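Local coordinates for FBP protein (Leishmania major, PDB 5OEZ) that probably catalyses the hydrolysis of fructose 1,6-bisphosphate to fructose 6-phosphate and phosphate, a magnesium-dependent step of gluconeogenesis, as a homotetramer, at residues T8-T11 against L12-I16; I76-I79 against A80-Y84; G250-V253 against G254-R258; F322-R325 against Q326-D329. All coordinates share one frame; numbering follows the deposited sequence.

Interaction 1. Residues T8-T11 against L12-I16; sequences TPTT and LTQYI
T11 and L12 join an extended lead-in to helix 12-18: the backbone of P9, T10 and T11 is extended, whereas every residue from L12 to I16 has helical angles. The first helical turn is closed by Y15 N, which donates to T11 O at 2.9 Å. Two further bonds run in opposite senses between T11 and Q14. Q14 N donates to T11 OG1 (3.1 Å, 160° at the hydrogen), and T11 N donates to Q14 OE1 (3.0 Å, 164°), lying in the plane of the amide carbonyl. This reciprocal pair is a capping box, with T11 as the N-cap. A chi1 of 70° places T11 OG1 between its own backbone N and carbonyl carbon, where it can accept from Q14 N, while CG2 is directed away from the carbonyl carbon. The Q14 chain is extended beyond CG and reaches back to cross the T11 side chain at about a right angle, its CG 3.5 Å from T11 OG1. The other end of the amide is held by a second subunit, since Q14 NE2 bonds S87 of that chain. Within the subunit, T10 and L12 make backbone hydrogen bonds to L201 and F199 of strand 198-203. I16, an AMP-site residue, packs on F28 and T29 of helix 27-47.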
ATOM      1  N   THR C   8       7.911 -17.855   0.885  1.00 86.89           N
ATOM      2  CA  THR C   8       7.726 -17.852   2.378  1.00100.62           C
ATOM      3  C   THR C   8       8.904 -17.171   3.098  1.00 99.28           C
ATOM      4  O   THR C   8       9.916 -17.819   3.379  1.00127.04           O
ATOM      5  CB  THR C   8       7.554 -19.286   2.952  1.00101.24           C
ATOM      6  OG1 THR C   8       6.393 -19.910   2.386  1.00 87.25           O
ATOM      7  CG2 THR C   8       7.413 -19.257   4.489  1.00105.90           C
ATOM      8  N   PRO C   9       8.780 -15.861   3.394  1.00 99.47           N
ATOM      9  CA  PRO C   9       9.819 -15.189   4.199  1.00 89.57           C
ATOM     10  C   PRO C   9       9.648 -15.413   5.718  1.00 74.31           C
ATOM     11  O   PRO C   9       8.544 -15.754   6.182  1.00 62.61           O
ATOM     12  CB  PRO C   9       9.635 -13.718   3.826  1.00 83.33           C
ATOM     13  CG  PRO C   9       8.174 -13.602   3.518  1.00 85.89           C
ATOM     14  CD  PRO C   9       7.784 -14.902   2.870  1.00 88.74           C
ATOM     15  N   THR C  10      10.743 -15.236   6.459  1.00 67.29           N
ATOM     16  CA  THR C  10      10.765 -15.413   7.920  1.00 63.48           C
ATOM     17  C   THR C  10      10.208 -14.174   8.623  1.00 52.72           C
ATOM     18  O   THR C  10      10.862 -13.130   8.638  1.00 50.69           O
ATOM     19  CB  THR C  10      12.197 -15.685   8.425  1.00 72.10           C
ATOM     20  OG1 THR C  10      12.718 -16.847   7.769  1.00 81.73           O
ATOM     21  CG2 THR C  10      12.236 -15.911   9.954  1.00 78.28           C
ATOM     22  N   THR C  11       9.021 -14.294   9.217  1.00 49.11           N
ATOM     23  CA  THR C  11       8.431 -13.184   9.954  1.00 46.26           C
ATOM     24  C   THR C  11       8.983 -13.075  11.388  1.00 47.43           C
ATOM     25  O   THR C  11       9.555 -14.022  11.943  1.00 51.51           O
ATOM     26  CB  THR C  11       6.900 -13.256  10.036  1.00 46.79           C
ATOM     27  OG1 THR C  11       6.501 -14.339  10.893  1.00 48.12           O
ATOM     28  CG2 THR C  11       6.288 -13.410   8.636  1.00 54.20           C
ATOM     29  N   LEU C  12       8.808 -11.893  11.969  1.00 47.33           N
ATOM     30  CA  LEU C  12       9.202 -11.619  13.355  1.00 45.22           C
ATOM     31  C   LEU C  12       8.515 -12.570  14.331  1.00 43.88           C
ATOM     32  O   LEU C  12       9.159 -13.180  15.173  1.00 44.00           O
ATOM     33  CB  LEU C  12       8.893 -10.173  13.718  1.00 44.27           C
ATOM     34  CG  LEU C  12       9.172  -9.727  15.163  1.00 52.22           C
ATOM     35  CD1 LEU C  12      10.527 -10.195  15.676  1.00 48.75           C
ATOM     36  CD2 LEU C  12       9.085  -8.206  15.265  1.00 46.91           C
ATOM     37  N   THR C  13       7.215 -12.746  14.149  1.00 44.73           N
ATOM     38  CA  THR C  13       6.438 -13.705  14.922  1.00 47.26           C
ATOM     39  C   THR C  13       7.019 -15.121  14.849  1.00 50.51           C
ATOM     40  O   THR C  13       7.084 -15.810  15.870  1.00 54.97           O
ATOM     41  CB  THR C  13       4.965 -13.675  14.462  1.00 45.62           C
ATOM     42  OG1 THR C  13       4.402 -12.415  14.821  1.00 46.08           O
ATOM     43  CG2 THR C  13       4.146 -14.777  15.095  1.00 51.72           C
ATOM     44  N   GLN C  14       7.372 -15.576  13.648  1.00 49.74           N
ATOM     45  CA  GLN C  14       7.970 -16.905  13.476  1.00 52.93           C
ATOM     46  C   GLN C  14       9.298 -16.990  14.217  1.00 51.98           C
ATOM     47  O   GLN C  14       9.571 -17.973  14.874  1.00 54.93           O
ATOM     48  CB  GLN C  14       8.239 -17.213  12.003  1.00 54.37           C
ATOM     49  CG  GLN C  14       7.090 -17.809  11.225  1.00 55.14           C
ATOM     50  CD  GLN C  14       7.458 -17.984   9.755  1.00 56.34           C
ATOM     51  OE1 GLN C  14       8.051 -17.094   9.133  1.00 55.16           O
ATOM     52  NE2 GLN C  14       7.106 -19.123   9.194  1.00 58.49           N
ATOM     53  N   TYR C  15      10.125 -15.969  14.050  1.00 50.54           N
ATOM     54  CA  TYR C  15      11.431 -15.901  14.701  1.00 58.73           C
ATOM     55  C   TYR C  15      11.303 -16.014  16.238  1.00 54.95           C
ATOM     56  O   TYR C  15      12.020 -16.775  16.860  1.00 53.35           O
ATOM     57  CB  TYR C  15      12.150 -14.600  14.283  1.00 60.13           C
ATOM     58  CG  TYR C  15      13.475 -14.327  14.972  1.00 63.16           C
ATOM     59  CD1 TYR C  15      13.536 -13.601  16.172  1.00 76.56           C
ATOM     60  CD2 TYR C  15      14.663 -14.798  14.430  1.00 81.37           C
ATOM     61  CE1 TYR C  15      14.749 -13.361  16.805  1.00 88.68           C
ATOM     62  CE2 TYR C  15      15.880 -14.568  15.056  1.00 81.17           C
ATOM     63  CZ  TYR C  15      15.916 -13.855  16.238  1.00 90.33           C
ATOM     64  OH  TYR C  15      17.122 -13.644  16.845  1.00111.59           O
ATOM     65  N   ILE C  16      10.360 -15.277  16.815  1.00 51.17           N
ATOM     66  CA  ILE C  16      10.107 -15.291  18.262  1.00 52.19           C
ATOM     67  C   ILE C  16       9.661 -16.675  18.737  1.00 61.41           C
ATOM     68  O   ILE C  16      10.160 -17.169  19.754  1.00 64.25           O
ATOM     69  CB  ILE C  16       9.027 -14.256  18.664  1.00 52.80           C
ATOM     70  CG1 ILE C  16       9.485 -12.819  18.378  1.00 56.37           C
ATOM     71  CG2 ILE C  16       8.636 -14.384  20.126  1.00 58.00           C
ATOM     72  CD1 ILE C  16      10.595 -12.308  19.248  1.00 58.99           C
TER

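Interaction 2. Residues I76-I79 against A80-Y84; sequences ISNI and AFKAY
N78 and K82, one helical turn apart, meet along the flank of helix 72-87, an alpha-helix whose i to i+4 bonding is continuous through this stretch. Four backbone bonds cross from 76-79 to 80-84. K82 N lies nearly along the C=O axis of N78, at 3.1 Å from N78 O, and F81 N to S77 O is almost straight at the hydrogen (175°) though longer, 3.2 Å. A80 N to I76 O and A83 N to I79 O, each 3.0 Å, complete the set.

The side chains follow this backbone. K82 CG passes 3.4 Å from N78 O, and the chain then bends at chi3 (-38°), its methylenes running beside the N78 amide: CD is 4.0 Å from N78 ND2. The N78 chi1 of -168° swings the amide beside its own carbonyl carbon, which brings ND2 close to the K82 CD and CE carbons, and the two side chains cross obliquely. The F81 ring turns its edge to the preceding turn, where S77 O lies in the ring plane, 3.6 Å from F81 CD2.

The nitrogens of N78 and K82 are not each other's partners. Both bond E99 OE2, K82 NZ in a salt bridge and N78 ND2 in a hydrogen bond, while N78 OD1 bonds S96 OG, so the amide is held at both ends close to the metal-site residue E98. On another face F81 packs against I42 of helix 27-47 and meets the F117 ring, and Y84 OH bonds P9 O of the second subunit.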
ATOM      1  N   ILE C  76      -1.735   9.922  19.637  1.00 65.85           N
ATOM      2  CA  ILE C  76      -2.148   8.716  18.910  1.00 65.40           C
ATOM      3  C   ILE C  76      -1.203   7.557  19.208  1.00 57.84           C
ATOM      4  O   ILE C  76      -1.657   6.457  19.499  1.00 56.22           O
ATOM      5  CB  ILE C  76      -2.201   8.969  17.377  1.00 70.21           C
ATOM      6  CG1 ILE C  76      -3.381   9.872  17.023  1.00 73.27           C
ATOM      7  CG2 ILE C  76      -2.337   7.669  16.589  1.00 66.64           C
ATOM      8  CD1 ILE C  76      -3.168  10.658  15.750  1.00 80.42           C
ATOM      9  N   SER C  77       0.104   7.801  19.097  1.00 52.95           N
ATOM     10  CA  SER C  77       1.094   6.766  19.396  1.00 52.33           C
ATOM     11  C   SER C  77       0.973   6.214  20.798  1.00 55.46           C
ATOM     12  O   SER C  77       1.109   5.019  20.987  1.00 59.93           O
ATOM     13  CB  SER C  77       2.525   7.223  19.171  1.00 53.73           C
ATOM     14  OG  SER C  77       2.664   7.799  17.887  1.00 68.13           O
ATOM     15  N   ASN C  78       0.712   7.077  21.771  1.00 56.18           N
ATOM     16  CA  ASN C  78       0.586   6.635  23.151  1.00 51.77           C
ATOM     17  C   ASN C  78      -0.647   5.760  23.335  1.00 51.15           C
ATOM     18  O   ASN C  78      -0.562   4.670  23.900  1.00 49.91           O
ATOM     19  CB  ASN C  78       0.522   7.831  24.097  1.00 54.59           C
ATOM     20  CG  ASN C  78       0.672   7.422  25.544  1.00 56.07           C
ATOM     21  OD1 ASN C  78       1.575   6.660  25.896  1.00 53.72           O
ATOM     22  ND2 ASN C  78      -0.228   7.894  26.387  1.00 63.11           N
ATOM     23  N   ILE C  79      -1.774   6.239  22.826  1.00 51.16           N
ATOM     24  CA  ILE C  79      -3.045   5.512  22.847  1.00 52.10           C
ATOM     25  C   ILE C  79      -2.930   4.097  22.246  1.00 53.69           C
ATOM     26  O   ILE C  79      -3.476   3.133  22.797  1.00 57.67           O
ATOM     27  CB  ILE C  79      -4.136   6.305  22.086  1.00 61.30           C
ATOM     28  CG1 ILE C  79      -4.565   7.521  22.912  1.00 62.28           C
ATOM     29  CG2 ILE C  79      -5.373   5.439  21.787  1.00 66.09           C
ATOM     30  CD1 ILE C  79      -5.374   8.549  22.146  1.00 70.43           C
ATOM     31  N   ALA C  80      -2.229   3.998  21.117  1.00 50.80           N
ATOM     32  CA  ALA C  80      -2.056   2.740  20.399  1.00 49.28           C
ATOM     33  C   ALA C  80      -1.274   1.731  21.213  1.00 50.54           C
ATOM     34  O   ALA C  80      -1.758   0.627  21.479  1.00 61.19           O
ATOM     35  CB  ALA C  80      -1.357   2.986  19.075  1.00 47.81           C
ATOM     36  N   PHE C  81      -0.079   2.121  21.641  1.00 53.16           N
ATOM     37  CA  PHE C  81       0.738   1.248  22.494  1.00 49.41           C
ATOM     38  C   PHE C  81      -0.021   0.741  23.716  1.00 50.88           C
ATOM     39  O   PHE C  81       0.028  -0.447  24.013  1.00 51.72           O
ATOM     40  CB  PHE C  81       2.025   1.927  22.935  1.00 46.35           C
ATOM     41  CG  PHE C  81       3.207   1.615  22.063  1.00 43.98           C
ATOM     42  CD1 PHE C  81       3.875   0.418  22.199  1.00 40.74           C
ATOM     43  CD2 PHE C  81       3.671   2.540  21.130  1.00 46.05           C
ATOM     44  CE1 PHE C  81       4.974   0.123  21.404  1.00 44.77           C
ATOM     45  CE2 PHE C  81       4.771   2.262  20.338  1.00 44.12           C
ATOM     46  CZ  PHE C  81       5.426   1.049  20.473  1.00 44.95           C
ATOM     47  N   LYS C  82      -0.730   1.625  24.398  1.00 53.01           N
ATOM     48  CA  LYS C  82      -1.446   1.237  25.614  1.00 58.13           C
ATOM     49  C   LYS C  82      -2.585   0.289  25.340  1.00 56.86           C
ATOM     50  O   LYS C  82      -2.784  -0.665  26.089  1.00 57.14           O
ATOM     51  CB  LYS C  82      -1.980   2.456  26.374  1.00 58.53           C
ATOM     52  CG  LYS C  82      -0.895   3.329  26.958  1.00 61.02           C
ATOM     53  CD  LYS C  82      -1.409   4.423  27.896  1.00 64.34           C
ATOM     54  CE  LYS C  82      -2.712   5.089  27.494  1.00 73.43           C
ATOM     55  NZ  LYS C  82      -2.936   6.239  28.412  1.00 79.64           N
ATOM     56  N   ALA C  83      -3.343   0.561  24.280  1.00 55.83           N
ATOM     57  CA  ALA C  83      -4.526  -0.240  23.974  1.00 51.62           C
ATOM     58  C   ALA C  83      -4.149  -1.670  23.612  1.00 53.36           C
ATOM     59  O   ALA C  83      -4.719  -2.630  24.146  1.00 58.36           O
ATOM     60  CB  ALA C  83      -5.320   0.394  22.854  1.00 52.34           C
ATOM     61  N   TYR C  84      -3.162  -1.811  22.740  1.00 46.86           N
ATOM     62  CA  TYR C  84      -2.742  -3.121  22.300  1.00 44.88           C
ATOM     63  C   TYR C  84      -1.973  -3.891  23.376  1.00 46.64           C
ATOM     64  O   TYR C  84      -2.159  -5.100  23.506  1.00 55.67           O
ATOM     65  CB  TYR C  84      -1.964  -3.023  20.967  1.00 46.17           C
ATOM     66  CG  TYR C  84      -2.845  -2.531  19.820  1.00 48.50           C
ATOM     67  CD1 TYR C  84      -3.968  -3.255  19.425  1.00 49.57           C
ATOM     68  CD2 TYR C  84      -2.572  -1.335  19.146  1.00 49.52           C
ATOM     69  CE1 TYR C  84      -4.790  -2.798  18.405  1.00 53.33           C
ATOM     70  CE2 TYR C  84      -3.387  -0.877  18.120  1.00 48.62           C
ATOM     71  CZ  TYR C  84      -4.488  -1.617  17.748  1.00 52.05           C
ATOM     72  OH  TYR C  84      -5.307  -1.180  16.744  1.00 58.70           O
TER

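Interaction 3. Residues G250-V253 against G254-R258; sequences GSMV and GDIHR
G250-V253 against G254-R258 is a local contact round the N-terminus of helix 252-262, where S251 is the N-cap residue between the loop and the first turn, buried in the C-terminal domain beside the substrate site. The capping bond of S251 is weak: G254 N lies 3.4 Å from S251 OG, with 165° at the hydrogen. The backbone is firmer. D255 N donates to S251 O at 2.9 Å, nearly in line with the carbonyl, and I256 N to M252 O and H257 N to V253 O continue the helical pattern.

The distinctive element is D255, whose carboxylate reaches back beyond the cap. Its chi1 of -75° brings the carboxylate beside the D255 backbone N, facing the loop, and OD2 accepts from G250 N at 3.1 Å through its syn lone pair. I249 N donates to OD1, so consecutive loop amides are gripped by the two oxygens. On the apolar side, M252 CG meets I256 CG1 at 4.4 Å, both side chains also touching F266 of strand 265-268. M252 belongs to the fructose 6-phosphate site, and the N-H of V253 bonds D121, a residue of the substrate and metal sites.

R258 follows D255 by three residues and probably balances its charge. The same D255 OD1 uses its anti lone pair to receive R258 NH1 at 2.8 Å in a salt bridge, with OD1 only 9° out of the R258 guanidinium plane.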
ATOM      1  N   GLY C 250      19.305  14.493  14.889  1.00 60.51           N
ATOM      2  CA  GLY C 250      18.418  15.087  15.907  1.00 58.29           C
ATOM      3  C   GLY C 250      17.221  14.202  16.258  1.00 54.55           C
ATOM      4  O   GLY C 250      16.249  14.663  16.830  1.00 65.56           O
ATOM      5  N   SER C 251      17.270  12.932  15.876  1.00 52.83           N
ATOM      6  CA  SER C 251      16.326  11.913  16.332  1.00 61.70           C
ATOM      7  C   SER C 251      17.218  10.845  16.933  1.00 52.83           C
ATOM      8  O   SER C 251      18.009  10.212  16.231  1.00 49.95           O
ATOM      9  CB  SER C 251      15.496  11.342  15.168  1.00 66.77           C
ATOM     10  OG  SER C 251      14.977  10.035  15.437  1.00 70.73           O
ATOM     11  N   MET C 252      17.082  10.651  18.234  1.00 46.17           N
ATOM     12  CA  MET C 252      17.893   9.691  18.950  1.00 47.40           C
ATOM     13  C   MET C 252      17.850   8.283  18.316  1.00 43.54           C
ATOM     14  O   MET C 252      18.886   7.636  18.157  1.00 40.40           O
ATOM     15  CB  MET C 252      17.401   9.631  20.385  1.00 50.72           C
ATOM     16  CG  MET C 252      18.234   8.767  21.319  1.00 70.48           C
ATOM     17  SD  MET C 252      17.173   7.697  22.307  1.00 98.82           S
ATOM     18  CE  MET C 252      16.067   8.909  23.029  1.00 84.55           C
ATOM     19  N   VAL C 253      16.659   7.818  17.955  1.00 42.02           N
ATOM     20  CA  VAL C 253      16.517   6.463  17.392  1.00 43.59           C
ATOM     21  C   VAL C 253      17.223   6.382  16.027  1.00 40.92           C
ATOM     22  O   VAL C 253      17.985   5.444  15.766  1.00 40.23           O
ATOM     23  CB  VAL C 253      15.048   6.021  17.292  1.00 38.85           C
ATOM     24  CG1 VAL C 253      14.954   4.647  16.653  1.00 45.31           C
ATOM     25  CG2 VAL C 253      14.406   5.974  18.673  1.00 39.86           C
ATOM     26  N   GLY C 254      17.029   7.392  15.194  1.00 36.54           N
ATOM     27  CA  GLY C 254      17.739   7.464  13.916  1.00 40.19           C
ATOM     28  C   GLY C 254      19.247   7.484  14.076  1.00 45.40           C
ATOM     29  O   GLY C 254      19.948   6.754  13.379  1.00 48.34           O
ATOM     30  N   ASP C 255      19.762   8.293  15.015  1.00 43.64           N
ATOM     31  CA  ASP C 255      21.209   8.401  15.194  1.00 40.48           C
ATOM     32  C   ASP C 255      21.777   7.101  15.764  1.00 36.78           C
ATOM     33  O   ASP C 255      22.833   6.631  15.316  1.00 42.50           O
ATOM     34  CB  ASP C 255      21.593   9.632  16.034  1.00 44.81           C
ATOM     35  CG  ASP C 255      21.464  10.966  15.251  1.00 49.20           C
ATOM     36  OD1 ASP C 255      22.084  11.107  14.158  1.00 50.58           O
ATOM     37  OD2 ASP C 255      20.768  11.902  15.739  1.00 46.57           O
ATOM     38  N   ILE C 256      21.073   6.491  16.711  1.00 38.28           N
ATOM     39  CA  ILE C 256      21.529   5.215  17.275  1.00 45.03           C
ATOM     40  C   ILE C 256      21.483   4.094  16.230  1.00 42.96           C
ATOM     41  O   ILE C 256      22.403   3.276  16.152  1.00 39.37           O
ATOM     42  CB  ILE C 256      20.719   4.812  18.529  1.00 49.12           C
ATOM     43  CG1 ILE C 256      20.989   5.778  19.680  1.00 54.19           C
ATOM     44  CG2 ILE C 256      21.016   3.370  18.921  1.00 46.51           C
ATOM     45  CD1 ILE C 256      22.348   5.618  20.299  1.00 67.57           C
ATOM     46  N   HIS C 257      20.412   4.054  15.447  1.00 45.19           N
ATOM     47  CA  HIS C 257      20.281   3.076  14.373  1.00 42.42           C
ATOM     48  C   HIS C 257      21.440   3.145  13.378  1.00 40.14           C
ATOM     49  O   HIS C 257      22.026   2.111  13.053  1.00 40.61           O
ATOM     50  CB  HIS C 257      18.950   3.259  13.659  1.00 39.02           C
ATOM     51  CG  HIS C 257      18.689   2.231  12.615  1.00 40.98           C
ATOM     52  ND1 HIS C 257      18.500   0.898  12.915  1.00 40.87           N
ATOM     53  CD2 HIS C 257      18.590   2.334  11.269  1.00 38.45           C
ATOM     54  CE1 HIS C 257      18.305   0.221  11.797  1.00 42.80           C
ATOM     55  NE2 HIS C 257      18.353   1.069  10.786  1.00 40.87           N
ATOM     56  N   ARG C 258      21.804   4.352  12.946  1.00 36.97           N
ATOM     57  CA  ARG C 258      23.003   4.536  12.109  1.00 38.74           C
ATOM     58  C   ARG C 258      24.253   4.049  12.849  1.00 40.32           C
ATOM     59  O   ARG C 258      25.094   3.352  12.273  1.00 41.72           O
ATOM     60  CB  ARG C 258      23.178   6.001  11.691  1.00 35.94           C
ATOM     61  CG  ARG C 258      24.268   6.239  10.644  1.00 42.08           C
ATOM     62  CD  ARG C 258      24.734   7.704  10.550  1.00 46.94           C
ATOM     63  NE  ARG C 258      25.088   8.175  11.875  1.00 42.73           N
ATOM     64  CZ  ARG C 258      24.414   9.054  12.610  1.00 50.05           C
ATOM     65  NH1 ARG C 258      23.360   9.711  12.143  1.00 46.39           N
ATOM     66  NH2 ARG C 258      24.850   9.322  13.842  1.00 50.79           N
TER

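Interaction 4. Residues F322-R325 against Q326-D329; sequences FGSR and QEVD
V328 N donates to S324 O at 3.0 Å, nearly straight at the hydrogen (170°), and D329 N donates to R325 O at the same length but with a more bent geometry. These bonds open the first turn of helix 325-338, which follows strand 317-323. S324 occupies the N-cap position, yet its OG makes no capping bond. At chi1 -63° it sits beside its own backbone N, and it is engaged by P209 O and G264 N instead.

Packing between the segments is carried by two branches. V328 is turned toward the strand end, and its CG2 comes 3.5 Å from both G323 N and S324 O, so the methyl packs against the backbone at the bend. E327 CG lies 3.7 Å from S324 CB; the chain then bends at chi2 (-61°), and its carboxylate leaves the contact to be held by Y244 OH and R212 N. D329 likewise has its polar partner outside, a salt bridge to K298.

Around this strand-to-helix turn, F322 pairs with F266 of strand 265-268 through the backbone and its side chain touches M288 and A289 of helix 281-294, while V328 packs against K298 and V300 of strand 298-300.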
ATOM      1  N   PHE C 322      27.438   6.145  23.718  1.00 38.55           N
ATOM      2  CA  PHE C 322      27.101   4.845  23.114  1.00 40.80           C
ATOM      3  C   PHE C 322      27.858   4.628  21.813  1.00 39.22           C
ATOM      4  O   PHE C 322      27.924   5.525  20.985  1.00 34.57           O
ATOM      5  CB  PHE C 322      25.613   4.788  22.708  1.00 46.25           C
ATOM      6  CG  PHE C 322      24.627   4.653  23.844  1.00 48.77           C
ATOM      7  CD1 PHE C 322      25.008   4.476  25.166  1.00 66.57           C
ATOM      8  CD2 PHE C 322      23.279   4.676  23.560  1.00 63.47           C
ATOM      9  CE1 PHE C 322      24.053   4.351  26.167  1.00 65.91           C
ATOM     10  CE2 PHE C 322      22.319   4.531  24.551  1.00 64.50           C
ATOM     11  CZ  PHE C 322      22.703   4.369  25.857  1.00 60.13           C
ATOM     12  N   GLY C 323      28.339   3.411  21.592  1.00 40.59           N
ATOM     13  CA  GLY C 323      28.677   2.974  20.247  1.00 41.31           C
ATOM     14  C   GLY C 323      29.788   1.961  20.179  1.00 41.45           C
ATOM     15  O   GLY C 323      29.921   1.089  21.057  1.00 40.78           O
ATOM     16  N   SER C 324      30.572   2.087  19.104  1.00 41.89           N
ATOM     17  CA  SER C 324      31.740   1.262  18.864  1.00 39.82           C
ATOM     18  C   SER C 324      32.628   1.283  20.100  1.00 48.22           C
ATOM     19  O   SER C 324      32.869   2.343  20.691  1.00 39.15           O
ATOM     20  CB  SER C 324      32.502   1.798  17.657  1.00 45.69           C
ATOM     21  OG  SER C 324      31.720   1.723  16.475  1.00 39.98           O
ATOM     22  N   ARG C 325      33.119   0.112  20.486  1.00 41.01           N
ATOM     23  CA  ARG C 325      33.778  -0.016  21.771  1.00 48.47           C
ATOM     24  C   ARG C 325      35.075   0.801  21.891  1.00 46.86           C
ATOM     25  O   ARG C 325      35.319   1.394  22.931  1.00 48.67           O
ATOM     26  CB  ARG C 325      33.940  -1.490  22.204  1.00 45.99           C
ATOM     27  CG  ARG C 325      34.734  -2.409  21.302  1.00 61.71           C
ATOM     28  CD  ARG C 325      34.810  -3.859  21.831  1.00 71.43           C
ATOM     29  NE  ARG C 325      35.234  -4.824  20.794  1.00 95.26           N
ATOM     30  CZ  ARG C 325      36.495  -5.190  20.533  1.00 92.63           C
ATOM     31  NH1 ARG C 325      37.517  -4.687  21.226  1.00 89.46           N
ATOM     32  NH2 ARG C 325      36.746  -6.070  19.557  1.00 95.70           N
ATOM     33  N   GLN C 326      35.890   0.833  20.850  1.00 49.61           N
ATOM     34  CA  GLN C 326      37.110   1.636  20.867  1.00 47.72           C
ATOM     35  C   GLN C 326      36.835   3.134  20.802  1.00 48.41           C
ATOM     36  O   GLN C 326      37.602   3.903  21.344  1.00 50.41           O
ATOM     37  CB  GLN C 326      38.066   1.217  19.757  1.00 56.39           C
ATOM     38  CG  GLN C 326      38.635  -0.185  19.987  1.00 59.68           C
ATOM     39  CD  GLN C 326      39.547  -0.656  18.873  1.00 61.07           C
ATOM     40  OE1 GLN C 326      39.877   0.099  17.948  1.00 77.17           O
ATOM     41  NE2 GLN C 326      39.968  -1.903  18.962  1.00 73.43           N
ATOM     42  N   GLU C 327      35.737   3.544  20.175  1.00 50.47           N
ATOM     43  CA  GLU C 327      35.371   4.964  20.148  1.00 43.37           C
ATOM     44  C   GLU C 327      34.889   5.456  21.508  1.00 41.11           C
ATOM     45  O   GLU C 327      35.256   6.545  21.937  1.00 44.10           O
ATOM     46  CB  GLU C 327      34.287   5.243  19.092  1.00 44.66           C
ATOM     47  CG  GLU C 327      34.654   4.863  17.660  1.00 46.72           C
ATOM     48  CD  GLU C 327      35.865   5.596  17.103  1.00 55.87           C
ATOM     49  OE1 GLU C 327      36.192   6.723  17.578  1.00 70.57           O
ATOM     50  OE2 GLU C 327      36.488   5.042  16.166  1.00 57.77           O
ATOM     51  N   VAL C 328      34.082   4.646  22.192  1.00 46.69           N
ATOM     52  CA  VAL C 328      33.676   4.951  23.576  1.00 46.37           C
ATOM     53  C   VAL C 328      34.875   4.942  24.534  1.00 39.61           C
ATOM     54  O   VAL C 328      34.923   5.770  25.431  1.00 44.08           O
ATOM     55  CB  VAL C 328      32.568   4.013  24.090  1.00 38.39           C
ATOM     56  CG1 VAL C 328      32.249   4.274  25.558  1.00 37.59           C
ATOM     57  CG2 VAL C 328      31.318   4.211  23.267  1.00 43.00           C
ATOM     58  N   ASP C 329      35.836   4.025  24.345  1.00 46.27           N
ATOM     59  CA  ASP C 329      37.095   4.014  25.157  1.00 50.36           C
ATOM     60  C   ASP C 329      37.917   5.300  24.978  1.00 48.83           C
ATOM     61  O   ASP C 329      38.425   5.824  25.947  1.00 51.50           O
ATOM     62  CB  ASP C 329      38.002   2.815  24.830  1.00 50.45           C
ATOM     63  CG  ASP C 329      37.407   1.463  25.267  1.00 56.89           C
ATOM     64  OD1 ASP C 329      36.481   1.432  26.105  1.00 54.78           O
ATOM     65  OD2 ASP C 329      37.855   0.421  24.734  1.00 65.46           O
TER

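How the interactions relate
Along the chain the four contacts follow in numerical order, all within helices or at their starts. Interactions 1 and 2 lie in the N-terminal part of the fructose-1,6-bisphosphatase fold with centres about 24 Å apart and no direct touch, yet both face the second subunit: T8, P9 and Q14 of one chain meet helix 72-87 of the other, so they are complementary parts of one interface. Interactions 3 and 4 share the C-terminal part, about 16 Å apart between centres, and touch where I256 CD1 packs 3.5 Å from F322 CD2. Interactions 2 and 4 lie on opposite sides of the chain centre. The set thus spans AMP-site, metal-site and substrate-site neighbourhoods in this allosteric enzyme.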